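Local coordinates for hypothetical conserved protein (PDB 2QYH), which is of unknown function but belongs to the haloacid dehalogenase-like hydrolases and probably acts as a magnesium-dependent phosphatase, at residues Y144-F149 against T175-A180; R84-A89 against Y162-F167; M1-V6 against G36-I41. All coordinates share one frame; numbering follows the deposited sequence.

Contact 1: Y144-F149 against T175-A180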
ATOM      1  N   TYR D 144      12.832  15.542  -0.162  1.00 32.42           N
ATOM      2  CA  TYR D 144      12.663  15.666  -1.605  1.00 31.42           C
ATOM      3  C   TYR D 144      11.476  16.522  -1.991  1.00 31.42           C
ATOM      4  O   TYR D 144      11.362  16.969  -3.136  1.00 30.42           O
ATOM      5  CB  TYR D 144      12.532  14.286  -2.243  1.00 34.99           C
ATOM      6  CG  TYR D 144      13.755  13.432  -2.041  1.00 33.99           C
ATOM      7  CD1 TYR D 144      13.777  12.420  -1.079  1.00 33.99           C
ATOM      8  CD2 TYR D 144      14.915  13.668  -2.777  1.00 32.99           C
ATOM      9  CE1 TYR D 144      14.926  11.665  -0.857  1.00 32.99           C
ATOM     10  CE2 TYR D 144      16.070  12.922  -2.561  1.00 32.99           C
ATOM     11  CZ  TYR D 144      16.071  11.924  -1.601  1.00 33.99           C
ATOM     12  OH  TYR D 144      17.218  11.195  -1.389  1.00 33.99           O
ATOM     13  N   GLN D 145      10.605  16.770  -1.027  1.00 30.31           N
ATOM     14  CA  GLN D 145       9.419  17.561  -1.280  1.00 31.31           C
ATOM     15  C   GLN D 145       8.817  17.893   0.072  1.00 31.31           C
ATOM     16  O   GLN D 145       9.031  17.170   1.049  1.00 31.31           O
ATOM     17  CB  GLN D 145       8.442  16.744  -2.128  1.00 36.72           C
ATOM     18  CG  GLN D 145       7.232  17.489  -2.625  1.00 36.72           C
ATOM     19  CD  GLN D 145       6.468  16.692  -3.668  1.00 38.72           C
ATOM     20  OE1 GLN D 145       7.013  16.350  -4.723  1.00 38.72           O
ATOM     21  NE2 GLN D 145       5.200  16.391  -3.380  1.00 39.72           N
ATOM     22  N   ALA D 146       8.083  18.995   0.141  1.00 38.39           N
ATOM     23  CA  ALA D 146       7.473  19.390   1.398  1.00 38.39           C
ATOM     24  C   ALA D 146       6.067  19.883   1.146  1.00 39.39           C
ATOM     25  O   ALA D 146       5.651  20.055  -0.003  1.00 39.39           O
ATOM     26  CB  ALA D 146       8.309  20.478   2.074  1.00 23.70           C
ATOM     27  N   LEU D 147       5.338  20.097   2.235  1.00 42.59           N
ATOM     28  CA  LEU D 147       3.971  20.574   2.162  1.00 43.59           C
ATOM     29  C   LEU D 147       3.828  21.811   3.028  1.00 43.59           C
ATOM     30  O   LEU D 147       4.244  21.819   4.190  1.00 44.59           O
ATOM     31  CB  LEU D 147       3.012  19.491   2.652  1.00 44.40           C
ATOM     32  CG  LEU D 147       2.853  18.247   1.777  1.00 44.40           C
ATOM     33  CD1 LEU D 147       2.147  17.164   2.566  1.00 43.40           C
ATOM     34  CD2 LEU D 147       2.067  18.594   0.516  1.00 44.40           C
ATOM     35  N   LEU D 148       3.259  22.863   2.449  1.00 39.24           N
ATOM     36  CA  LEU D 148       3.034  24.107   3.171  1.00 40.24           C
ATOM     37  C   LEU D 148       1.542  24.205   3.395  1.00 41.24           C
ATOM     38  O   LEU D 148       0.759  24.064   2.452  1.00 41.24           O
ATOM     39  CB  LEU D 148       3.500  25.309   2.351  1.00 41.59           C
ATOM     40  CG  LEU D 148       3.225  26.683   2.973  1.00 41.59           C
ATOM     41  CD1 LEU D 148       4.010  26.832   4.267  1.00 41.59           C
ATOM     42  CD2 LEU D 148       3.620  27.767   1.996  1.00 42.59           C
ATOM     43  N   PHE D 149       1.140  24.435   4.636  1.00 63.14           N
ATOM     44  CA  PHE D 149      -0.275  24.534   4.925  1.00 64.14           C
ATOM     45  C   PHE D 149      -0.731  25.964   5.155  1.00 65.14           C
ATOM     46  O   PHE D 149      -0.495  26.554   6.212  1.00 65.14           O
ATOM     47  CB  PHE D 149      -0.627  23.645   6.111  1.00 44.28           C
ATOM     48  CG  PHE D 149      -0.331  22.196   5.871  1.00 44.28           C
ATOM     49  CD1 PHE D 149       0.958  21.702   6.030  1.00 45.28           C
ATOM     50  CD2 PHE D 149      -1.330  21.334   5.426  1.00 44.28           C
ATOM     51  CE1 PHE D 149       1.251  20.373   5.750  1.00 44.28           C
ATOM     52  CE2 PHE D 149      -1.049  20.005   5.143  1.00 45.28           C
ATOM     53  CZ  PHE D 149       0.246  19.522   5.304  1.00 45.28           C
ATOM     54  N   THR D 175      -0.388  23.180  -0.087  1.00 37.48           N
ATOM     55  CA  THR D 175       0.219  23.273  -1.408  1.00 37.48           C
ATOM     56  C   THR D 175       1.568  22.554  -1.394  1.00 36.48           C
ATOM     57  O   THR D 175       2.254  22.543  -0.371  1.00 36.48           O
ATOM     58  CB  THR D 175       0.429  24.743  -1.812  1.00 36.42           C
ATOM     59  OG1 THR D 175       0.974  24.801  -3.135  1.00 36.42           O
ATOM     60  CG2 THR D 175       1.382  25.432  -0.840  1.00 34.42           C
ATOM     61  N   ASP D 176       1.941  21.954  -2.523  1.00 38.36           N
ATOM     62  CA  ASP D 176       3.214  21.235  -2.621  1.00 38.36           C
ATOM     63  C   ASP D 176       4.386  22.173  -2.787  1.00 38.36           C
ATOM     64  O   ASP D 176       4.273  23.224  -3.415  1.00 38.36           O
ATOM     65  CB  ASP D 176       3.230  20.273  -3.813  1.00 43.31           C
ATOM     66  CG  ASP D 176       2.307  19.102  -3.632  1.00 44.31           C
ATOM     67  OD1 ASP D 176       2.348  18.470  -2.555  1.00 47.31           O
ATOM     68  OD2 ASP D 176       1.547  18.809  -4.576  1.00 46.31           O
ATOM     69  N   VAL D 177       5.521  21.770  -2.237  1.00 35.82           N
ATOM     70  CA  VAL D 177       6.738  22.556  -2.335  1.00 35.82           C
ATOM     71  C   VAL D 177       7.794  21.724  -3.068  1.00 35.82           C
ATOM     72  O   VAL D 177       8.355  20.783  -2.506  1.00 35.82           O
ATOM     73  CB  VAL D 177       7.259  22.940  -0.928  1.00 29.81           C
ATOM     74  CG1 VAL D 177       8.515  23.795  -1.047  1.00 29.81           C
ATOM     75  CG2 VAL D 177       6.181  23.676  -0.162  1.00 29.81           C
ATOM     76  N   LEU D 178       8.045  22.057  -4.330  1.00 45.12           N
ATOM     77  CA  LEU D 178       9.044  21.332  -5.112  1.00 45.12           C
ATOM     78  C   LEU D 178      10.147  22.308  -5.488  1.00 45.12           C
ATOM     79  O   LEU D 178       9.985  23.520  -5.354  1.00 45.12           O
ATOM     80  CB  LEU D 178       8.442  20.750  -6.406  1.00 33.05           C
ATOM     81  CG  LEU D 178       6.932  20.597  -6.630  1.00 34.05           C
ATOM     82  CD1 LEU D 178       6.709  19.940  -7.988  1.00 33.05           C
ATOM     83  CD2 LEU D 178       6.289  19.768  -5.530  1.00 33.05           C
ATOM     84  N   PRO D 179      11.290  21.797  -5.957  1.00 40.08           N
ATOM     85  CA  PRO D 179      12.354  22.727  -6.331  1.00 40.08           C
ATOM     86  C   PRO D 179      12.004  23.318  -7.687  1.00 40.08           C
ATOM     87  O   PRO D 179      11.485  22.620  -8.558  1.00 40.08           O
ATOM     88  CB  PRO D 179      13.579  21.829  -6.396  1.00 33.80           C
ATOM     89  CG  PRO D 179      13.006  20.551  -6.933  1.00 33.80           C
ATOM     90  CD  PRO D 179      11.726  20.399  -6.128  1.00 33.80           C
ATOM     91  N   ALA D 180      12.260  24.605  -7.867  1.00 45.95           N
ATOM     92  CA  ALA D 180      11.969  25.212  -9.154  1.00 45.95           C
ATOM     93  C   ALA D 180      12.769  24.421 -10.179  1.00 45.95           C
ATOM     94  O   ALA D 180      13.950  24.135  -9.975  1.00 45.95           O
ATOM     95  CB  ALA D 180      12.394  26.669  -9.164  1.00 46.40           C
TER
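V177 N gives its hydrogen to A146 O over 2.8 Å, the shortest bond between the antiparallel strands 145-148 and 174-179, and A146 N answers to V177 O at 3.2 Å. In the next hydrogen-bonded pair L148 N meets T175 O at 3.0 Å and T175 N meets L148 O at 2.9 Å. Between them lies the non-hydrogen-bonded pair L147-D176, whose backbones turn outward to V102 and V168 and so splice the two strands into the five-stranded sheet.

The face bearing A146, L148, T175 and V177 is mostly apolar. A146 CB sits 4.0 Å from V177 CB. V177 CG1 lies anti to the backbone N (chi1 -179°), which turns CG2 back alongside L148 CB; T175 CG2 flanks the same L148 CB at 3.8 Å, and F167 packs on L148 from strand 165-171, beyond 174-179.

On the other face L147 and D176 run side by side, pointing the same way, with L147 CD2 beside D176 OD1, and W170 touches both. Q145 CG approaches V177 O and lies 3.8 Å from L178 CD2. D176 OD2 hydrogen-bonds a glycerol, probably from the crystallisation liquor. The sheet is thus two-sided: A146, L148 and V177 give one face its mostly apolar character, while the face of L147 and D176 bears a carboxylate that can hold a small polyol.

Contact 2: R84-A89 against Y162-F167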
ATOM      1  N   ARG D  84      18.566  22.355   1.829  1.00 40.69           N
ATOM      2  CA  ARG D  84      18.335  22.461   3.269  1.00 42.69           C
ATOM      3  C   ARG D  84      18.287  23.910   3.748  1.00 42.69           C
ATOM      4  O   ARG D  84      17.430  24.287   4.551  1.00 42.69           O
ATOM      5  CB  ARG D  84      19.408  21.695   4.038  1.00 77.20           C
ATOM      6  CG  ARG D  84      19.087  21.545   5.512  1.00 79.20           C
ATOM      7  CD  ARG D  84      20.127  20.717   6.227  1.00 80.20           C
ATOM      8  NE  ARG D  84      21.464  21.255   6.010  1.00 85.20           N
ATOM      9  CZ  ARG D  84      22.549  20.853   6.664  1.00 88.20           C
ATOM     10  NH1 ARG D  84      22.459  19.902   7.586  1.00 89.20           N
ATOM     11  NH2 ARG D  84      23.727  21.405   6.397  1.00 88.20           N
ATOM     12  N   GLU D  85      19.217  24.715   3.247  1.00 59.92           N
ATOM     13  CA  GLU D  85      19.294  26.130   3.591  1.00 60.92           C
ATOM     14  C   GLU D  85      17.927  26.790   3.403  1.00 60.92           C
ATOM     15  O   GLU D  85      17.379  27.402   4.324  1.00 60.92           O
ATOM     16  CB  GLU D  85      20.319  26.811   2.684  1.00100.97           C
ATOM     17  CG  GLU D  85      20.437  28.312   2.854  1.00100.97           C
ATOM     18  CD  GLU D  85      20.937  28.989   1.592  1.00100.97           C
ATOM     19  OE1 GLU D  85      21.931  28.502   1.010  1.00100.97           O
ATOM     20  OE2 GLU D  85      20.336  30.006   1.183  1.00100.97           O
ATOM     21  N   LYS D  86      17.384  26.656   2.198  1.00 53.55           N
ATOM     22  CA  LYS D  86      16.095  27.241   1.869  1.00 53.55           C
ATOM     23  C   LYS D  86      14.931  26.584   2.601  1.00 53.55           C
ATOM     24  O   LYS D  86      13.933  27.243   2.898  1.00 53.55           O
ATOM     25  CB  LYS D  86      15.877  27.195   0.358  1.00 55.20           C
ATOM     26  CG  LYS D  86      16.836  28.098  -0.415  1.00 55.20           C
ATOM     27  CD  LYS D  86      16.673  29.553   0.003  1.00 56.20           C
ATOM     28  CE  LYS D  86      17.720  30.458  -0.634  1.00 57.20           C
ATOM     29  NZ  LYS D  86      17.594  31.870  -0.164  1.00 57.20           N
ATOM     30  N   VAL D  87      15.051  25.292   2.890  1.00 57.87           N
ATOM     31  CA  VAL D  87      13.995  24.595   3.616  1.00 57.87           C
ATOM     32  C   VAL D  87      13.883  25.215   5.011  1.00 57.87           C
ATOM     33  O   VAL D  87      12.780  25.455   5.506  1.00 57.87           O
ATOM     34  CB  VAL D  87      14.287  23.071   3.748  1.00 42.08           C
ATOM     35  CG1 VAL D  87      13.273  22.420   4.668  1.00 41.08           C
ATOM     36  CG2 VAL D  87      14.226  22.407   2.376  1.00 42.08           C
ATOM     37  N   ARG D  88      15.029  25.486   5.634  1.00 53.08           N
ATOM     38  CA  ARG D  88      15.053  26.088   6.965  1.00 53.08           C
ATOM     39  C   ARG D  88      14.401  27.473   6.979  1.00 53.08           C
ATOM     40  O   ARG D  88      13.599  27.770   7.864  1.00 53.08           O
ATOM     41  CB  ARG D  88      16.488  26.200   7.475  1.00 55.42           C
ATOM     42  CG  ARG D  88      16.573  26.686   8.904  1.00 55.42           C
ATOM     43  CD  ARG D  88      18.008  26.822   9.381  1.00 57.42           C
ATOM     44  NE  ARG D  88      18.777  25.597   9.180  1.00 59.42           N
ATOM     45  CZ  ARG D  88      19.668  25.429   8.207  1.00 60.42           C
ATOM     46  NH1 ARG D  88      19.904  26.415   7.344  1.00 60.42           N
ATOM     47  NH2 ARG D  88      20.324  24.278   8.091  1.00 60.42           N
ATOM     48  N   ALA D  89      14.744  28.314   6.005  1.00 50.18           N
ATOM     49  CA  ALA D  89      14.175  29.662   5.915  1.00 50.18           C
ATOM     50  C   ALA D  89      12.657  29.617   5.748  1.00 51.18           C
ATOM     51  O   ALA D  89      11.924  30.318   6.450  1.00 51.18           O
ATOM     52  CB  ALA D  89      14.802  30.429   4.741  1.00 20.63           C
ATOM     53  N   TYR D 162      10.564  32.947  -2.210  1.00 57.30           N
ATOM     54  CA  TYR D 162      11.298  31.712  -2.451  1.00 56.30           C
ATOM     55  C   TYR D 162      11.203  31.225  -3.878  1.00 56.30           C
ATOM     56  O   TYR D 162      10.547  30.225  -4.162  1.00 56.30           O
ATOM     57  CB  TYR D 162      10.803  30.629  -1.499  1.00 49.08           C
ATOM     58  CG  TYR D 162      11.084  30.952  -0.054  1.00 48.08           C
ATOM     59  CD1 TYR D 162      12.290  30.584   0.541  1.00 48.08           C
ATOM     60  CD2 TYR D 162      10.155  31.658   0.711  1.00 48.08           C
ATOM     61  CE1 TYR D 162      12.564  30.907   1.864  1.00 49.08           C
ATOM     62  CE2 TYR D 162      10.417  31.990   2.031  1.00 48.08           C
ATOM     63  CZ  TYR D 162      11.621  31.610   2.602  1.00 49.08           C
ATOM     64  OH  TYR D 162      11.870  31.918   3.919  1.00 49.08           O
ATOM     65  N   PRO D 163      11.855  31.938  -4.805  1.00 55.18           N
ATOM     66  CA  PRO D 163      11.837  31.556  -6.217  1.00 54.18           C
ATOM     67  C   PRO D 163      12.592  30.254  -6.489  1.00 53.18           C
ATOM     68  O   PRO D 163      12.542  29.729  -7.599  1.00 54.18           O
ATOM     69  CB  PRO D 163      12.471  32.765  -6.907  1.00 45.25           C
ATOM     70  CG  PRO D 163      13.413  33.294  -5.854  1.00 45.25           C
ATOM     71  CD  PRO D 163      12.564  33.216  -4.613  1.00 46.25           C
ATOM     72  N   GLU D 164      13.293  29.739  -5.479  1.00 51.44           N
ATOM     73  CA  GLU D 164      14.029  28.487  -5.637  1.00 51.44           C
ATOM     74  C   GLU D 164      13.103  27.289  -5.447  1.00 50.44           C
ATOM     75  O   GLU D 164      13.490  26.140  -5.682  1.00 50.44           O
ATOM     76  CB  GLU D 164      15.210  28.403  -4.661  1.00 52.11           C
ATOM     77  CG  GLU D 164      14.995  29.086  -3.334  1.00 53.11           C
ATOM     78  CD  GLU D 164      15.284  30.571  -3.405  1.00 55.11           C
ATOM     79  OE1 GLU D 164      16.436  30.927  -3.732  1.00 54.11           O
ATOM     80  OE2 GLU D 164      14.367  31.375  -3.136  1.00 57.11           O
ATOM     81  N   PHE D 165      11.878  27.568  -5.014  1.00 40.40           N
ATOM     82  CA  PHE D 165      10.877  26.525  -4.834  1.00 38.40           C
ATOM     83  C   PHE D 165       9.701  26.828  -5.757  1.00 38.40           C
ATOM     84  O   PHE D 165       9.573  27.941  -6.264  1.00 39.40           O
ATOM     85  CB  PHE D 165      10.356  26.485  -3.397  1.00 36.58           C
ATOM     86  CG  PHE D 165      11.367  26.041  -2.388  1.00 35.58           C
ATOM     87  CD1 PHE D 165      12.260  25.016  -2.677  1.00 34.58           C
ATOM     88  CD2 PHE D 165      11.394  26.617  -1.121  1.00 33.58           C
ATOM     89  CE1 PHE D 165      13.169  24.568  -1.718  1.00 34.58           C
ATOM     90  CE2 PHE D 165      12.293  26.177  -0.160  1.00 33.58           C
ATOM     91  CZ  PHE D 165      13.184  25.147  -0.461  1.00 34.58           C
ATOM     92  N   ARG D 166       8.853  25.831  -5.981  1.00 43.05           N
ATOM     93  CA  ARG D 166       7.665  26.007  -6.803  1.00 42.05           C
ATOM     94  C   ARG D 166       6.483  25.532  -5.972  1.00 42.05           C
ATOM     95  O   ARG D 166       6.429  24.373  -5.567  1.00 43.05           O
ATOM     96  CB  ARG D 166       7.751  25.184  -8.084  1.00 38.11           C
ATOM     97  CG  ARG D 166       6.440  25.119  -8.867  1.00 37.11           C
ATOM     98  CD  ARG D 166       6.087  26.420  -9.587  1.00 35.11           C
ATOM     99  NE  ARG D 166       7.178  26.865 -10.449  1.00 36.11           N
ATOM    100  CZ  ARG D 166       8.077  27.780 -10.097  1.00 35.11           C
ATOM    101  NH1 ARG D 166       8.001  28.359  -8.904  1.00 32.11           N
ATOM    102  NH2 ARG D 166       9.074  28.085 -10.918  1.00 35.11           N
ATOM    103  N   PHE D 167       5.548  26.433  -5.700  1.00 45.41           N
ATOM    104  CA  PHE D 167       4.380  26.083  -4.911  1.00 45.41           C
ATOM    105  C   PHE D 167       3.215  25.729  -5.834  1.00 45.41           C
ATOM    106  O   PHE D 167       2.743  26.567  -6.603  1.00 45.41           O
ATOM    107  CB  PHE D 167       4.015  27.248  -3.984  1.00 36.14           C
ATOM    108  CG  PHE D 167       5.133  27.654  -3.058  1.00 36.14           C
ATOM    109  CD1 PHE D 167       6.196  28.417  -3.522  1.00 33.14           C
ATOM    110  CD2 PHE D 167       5.153  27.219  -1.732  1.00 34.14           C
ATOM    111  CE1 PHE D 167       7.264  28.736  -2.683  1.00 34.14           C
ATOM    112  CE2 PHE D 167       6.218  27.534  -0.886  1.00 34.14           C
ATOM    113  CZ  PHE D 167       7.273  28.290  -1.359  1.00 35.14           C
TER
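The five-stranded antiparallel sheet typical of the cap domain in Cof-type haloacid dehalogenase relatives is here backed by helix 84-96, whose first turns pack against the type I beta turn Y162-F165 leading into edge strand 165-171. F165 N closes the turn on Y162 O at 3.1 Å, and Y162, E164 and F165 all direct their side chains at the helix.

K86 is the helix residue that meets all three. Its CB lies 3.5 Å from CZ at the far end of the F165 ring, approached obliquely, while K86 O stands near Y162 CE1. With CG beside the backbone N (chi1 -67°) and the chain bent at chi2 (-60°), the aliphatic part of K86 crosses the E164 side chain at about a right angle, K86 CG lying 3.6 Å from E164 CG. The ammonium then sits between two carboxylates, in a long salt bridge of 3.9 Å from K86 NZ to E164 OE1 and a closer one of 3.6 Å from K86 NZ to E85 OE2. Lying between them, the lysine probably offsets their like charges and ties the helix to the turn. Without the long side chain, as with an alanine here, E85 and E164 would probably lose the cation they share, and E164 CG its aliphatic cover.

Deeper in, F165 also packs on V177 of the neighbouring strand and on L90, and V87 N comes to its ring edge. V87 CG2 is 4.1 Å from F165 CZ. The Y162 ring reaches A89, and its hydroxyl finds a polar partner in the carboxylate of E93, one turn beyond A89, by a hydrogen bond. A89 CB itself meets the edge of the Y162 ring near its plane, 3.7 Å from CE1.

Contact 3: M1-V6 against G36-I41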
HETATM    1  N   MSE D   1      17.359  -2.737 -31.713  1.00 59.20           N
HETATM    2  CA  MSE D   1      18.560  -2.050 -31.160  1.00 59.20           C
HETATM    3  C   MSE D   1      18.479  -1.732 -29.671  1.00 59.20           C
HETATM    4  O   MSE D   1      19.120  -2.393 -28.857  1.00100.92           O
HETATM    5  CB  MSE D   1      18.835  -0.751 -31.919  1.00100.99           C
HETATM    6  CG  MSE D   1      19.636  -0.935 -33.189  1.00100.99           C
HETATM    7 SE   MSE D   1      20.221   0.758 -33.914  1.00100.99          SE
HETATM    8  CE  MSE D   1      21.598   1.188 -32.613  1.00100.99           C
ATOM      9  N   GLY D   2      17.691  -0.717 -29.324  1.00 33.88           N
ATOM     10  CA  GLY D   2      17.569  -0.309 -27.933  1.00 33.88           C
ATOM     11  C   GLY D   2      16.363  -0.795 -27.151  1.00 33.88           C
ATOM     12  O   GLY D   2      15.500  -1.501 -27.663  1.00 33.88           O
ATOM     13  N   ARG D   3      16.320  -0.408 -25.883  1.00 29.16           N
ATOM     14  CA  ARG D   3      15.229  -0.778 -24.991  1.00 29.16           C
ATOM     15  C   ARG D   3      14.076   0.216 -25.104  1.00 28.16           C
ATOM     16  O   ARG D   3      14.267   1.368 -25.494  1.00 29.16           O
ATOM     17  CB  ARG D   3      15.712  -0.784 -23.537  1.00 27.48           C
ATOM     18  CG  ARG D   3      16.637  -1.908 -23.157  1.00 28.48           C
ATOM     19  CD  ARG D   3      15.875  -3.050 -22.527  1.00 29.48           C
ATOM     20  NE  ARG D   3      16.790  -3.997 -21.903  1.00 30.48           N
ATOM     21  CZ  ARG D   3      16.414  -5.029 -21.153  1.00 31.48           C
ATOM     22  NH1 ARG D   3      15.129  -5.259 -20.923  1.00 31.48           N
ATOM     23  NH2 ARG D   3      17.329  -5.830 -20.631  1.00 28.48           N
ATOM     24  N   LYS D   4      12.883  -0.245 -24.749  1.00 27.75           N
ATOM     25  CA  LYS D   4      11.690   0.593 -24.749  1.00 27.75           C
ATOM     26  C   LYS D   4      11.245   0.675 -23.299  1.00 26.75           C
ATOM     27  O   LYS D   4      11.551  -0.203 -22.499  1.00 26.75           O
ATOM     28  CB  LYS D   4      10.588  -0.038 -25.599  1.00 50.52           C
ATOM     29  CG  LYS D   4      10.928  -0.111 -27.071  1.00 52.52           C
ATOM     30  CD  LYS D   4      10.122  -1.187 -27.765  1.00 57.52           C
ATOM     31  CE  LYS D   4      10.556  -1.358 -29.213  1.00 61.52           C
ATOM     32  NZ  LYS D   4       9.967  -2.584 -29.835  1.00 64.52           N
ATOM     33  N   ILE D   5      10.543   1.736 -22.948  1.00 28.39           N
ATOM     34  CA  ILE D   5      10.071   1.882 -21.584  1.00 28.39           C
ATOM     35  C   ILE D   5       8.706   2.536 -21.630  1.00 28.39           C
ATOM     36  O   ILE D   5       8.434   3.349 -22.511  1.00 28.39           O
ATOM     37  CB  ILE D   5      11.047   2.743 -20.739  1.00 21.36           C
ATOM     38  CG1 ILE D   5      10.575   2.797 -19.284  1.00 20.36           C
ATOM     39  CG2 ILE D   5      11.178   4.135 -21.336  1.00 20.36           C
ATOM     40  CD1 ILE D   5      11.610   3.378 -18.323  1.00 20.36           C
ATOM     41  N   VAL D   6       7.836   2.154 -20.706  1.00 25.09           N
ATOM     42  CA  VAL D   6       6.500   2.727 -20.643  1.00 25.09           C
ATOM     43  C   VAL D   6       6.282   3.268 -19.236  1.00 25.09           C
ATOM     44  O   VAL D   6       6.509   2.566 -18.255  1.00 25.09           O
ATOM     45  CB  VAL D   6       5.398   1.667 -20.953  1.00 22.48           C
ATOM     46  CG1 VAL D   6       4.020   2.338 -20.967  1.00 21.48           C
ATOM     47  CG2 VAL D   6       5.675   0.988 -22.289  1.00 21.48           C
ATOM     48  N   GLY D  36      10.794  -7.629 -22.439  1.00 23.39           N
ATOM     49  CA  GLY D  36      11.990  -6.838 -22.212  1.00 22.39           C
ATOM     50  C   GLY D  36      11.731  -5.346 -22.209  1.00 20.39           C
ATOM     51  O   GLY D  36      12.675  -4.542 -22.255  1.00 20.39           O
ATOM     52  N   VAL D  37      10.454  -4.964 -22.164  1.00 25.51           N
ATOM     53  CA  VAL D  37      10.089  -3.550 -22.137  1.00 24.51           C
ATOM     54  C   VAL D  37      10.049  -3.096 -20.678  1.00 24.51           C
ATOM     55  O   VAL D  37       9.462  -3.762 -19.833  1.00 24.51           O
ATOM     56  CB  VAL D  37       8.704  -3.307 -22.803  1.00 20.48           C
ATOM     57  CG1 VAL D  37       8.313  -1.833 -22.708  1.00 19.48           C
ATOM     58  CG2 VAL D  37       8.751  -3.723 -24.251  1.00 18.48           C
ATOM     59  N   TYR D  38      10.699  -1.979 -20.380  1.00 23.26           N
ATOM     60  CA  TYR D  38      10.715  -1.468 -19.023  1.00 24.26           C
ATOM     61  C   TYR D  38       9.376  -0.845 -18.651  1.00 24.26           C
ATOM     62  O   TYR D  38       8.756  -0.145 -19.455  1.00 25.26           O
ATOM     63  CB  TYR D  38      11.829  -0.434 -18.852  1.00 26.65           C
ATOM     64  CG  TYR D  38      13.221  -1.025 -18.872  1.00 26.65           C
ATOM     65  CD1 TYR D  38      13.494  -2.234 -18.223  1.00 26.65           C
ATOM     66  CD2 TYR D  38      14.275  -0.372 -19.523  1.00 25.65           C
ATOM     67  CE1 TYR D  38      14.785  -2.781 -18.226  1.00 26.65           C
ATOM     68  CE2 TYR D  38      15.564  -0.907 -19.529  1.00 25.65           C
ATOM     69  CZ  TYR D  38      15.811  -2.115 -18.879  1.00 26.65           C
ATOM     70  OH  TYR D  38      17.073  -2.650 -18.877  1.00 26.65           O
ATOM     71  N   VAL D  39       8.930  -1.114 -17.429  1.00 21.51           N
ATOM     72  CA  VAL D  39       7.675  -0.580 -16.931  1.00 21.51           C
ATOM     73  C   VAL D  39       7.959   0.249 -15.693  1.00 21.51           C
ATOM     74  O   VAL D  39       8.579  -0.225 -14.736  1.00 21.51           O
ATOM     75  CB  VAL D  39       6.706  -1.703 -16.554  1.00 21.78           C
ATOM     76  CG1 VAL D  39       5.431  -1.119 -15.965  1.00 23.78           C
ATOM     77  CG2 VAL D  39       6.392  -2.533 -17.781  1.00 22.78           C
ATOM     78  N   ALA D  40       7.507   1.491 -15.705  1.00 21.08           N
ATOM     79  CA  ALA D  40       7.747   2.361 -14.568  1.00 21.08           C
ATOM     80  C   ALA D  40       6.575   3.293 -14.316  1.00 22.08           C
ATOM     81  O   ALA D  40       5.795   3.607 -15.223  1.00 22.08           O
ATOM     82  CB  ALA D  40       9.022   3.175 -14.794  1.00 18.70           C
ATOM     83  N   ILE D  41       6.455   3.722 -13.066  1.00 24.86           N
ATOM     84  CA  ILE D  41       5.406   4.639 -12.667  1.00 24.86           C
ATOM     85  C   ILE D  41       6.011   6.039 -12.591  1.00 25.86           C
ATOM     86  O   ILE D  41       7.158   6.191 -12.193  1.00 25.86           O
ATOM     87  CB  ILE D  41       4.853   4.257 -11.282  1.00 20.74           C
ATOM     88  CG1 ILE D  41       3.995   2.996 -11.402  1.00 20.74           C
ATOM     89  CG2 ILE D  41       4.077   5.432 -10.679  1.00 19.74           C
ATOM     90  CD1 ILE D  41       3.473   2.454 -10.063  1.00 20.74           C
TER
HETATM   91  O   HOH W   1      12.732  -3.168 -24.878  1.00 24.94           O
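I5 and V6 pair in parallel with Y38 and V39, the two strands of a beta-alpha-beta crossover through helix 23-34 in the Rossmann-like core of the haloacid dehalogenase fold. The inner end is close and regular: V6 N bonds Y38 O at 2.8 Å, A40 N donates to V6 O, and Y38 N to K4 O. I5 CG1, anti to the backbone N (chi1 -176°), lies alongside the Y38 backbone and touches Y38 CB at 3.5 Å. V6 CG2 meets V37 CG1 on the other face at 3.9 Å, where V6 also reaches L32 of the crossover helix. F72 meets the Y38 ring edge-to-face.

Toward the chain start the pairing gives way to side-chain and water links at the surface. A water accepts from K4 N and donates to G36 O, linking two atoms that share no direct bond. G36 closes helix 23-34 in a Schellman motif, with a positive phi that suits glycine. Its carbonyl oxygen also receives R3 NH1 at 2.9 Å, in a bent bond.

A bend at chi2 (-96°) carries the exposed R3 chain past the Y38 ring. Its methylenes pass CE2, and the guanidinium plane ends only 11° from that of the ring, with Y38 OH 3.3 Å above the plane of the R3 guanidinium, over its centre.

Contact 3 closes first along the chain, within the first 41 residues; contacts 1 and 2 follow and interlock, their segments alternating. Those two have centres 9 Å apart and share the five-stranded antiparallel sheet, in which strands 165-171 and 174-179 are successive neighbours. L178 O of contact 1 probably bonds R166 N of contact 2, so the helix packing and the strand pairing form one continuous unit. Contact 3 lies in the separate eight-stranded mixed sheet, its centre about 30 Å from that of contact 1 and 35 Å from that of contact 2, across the chain's centre. The contacts thus sample two modules, consistent with a hydrolase core and its cap.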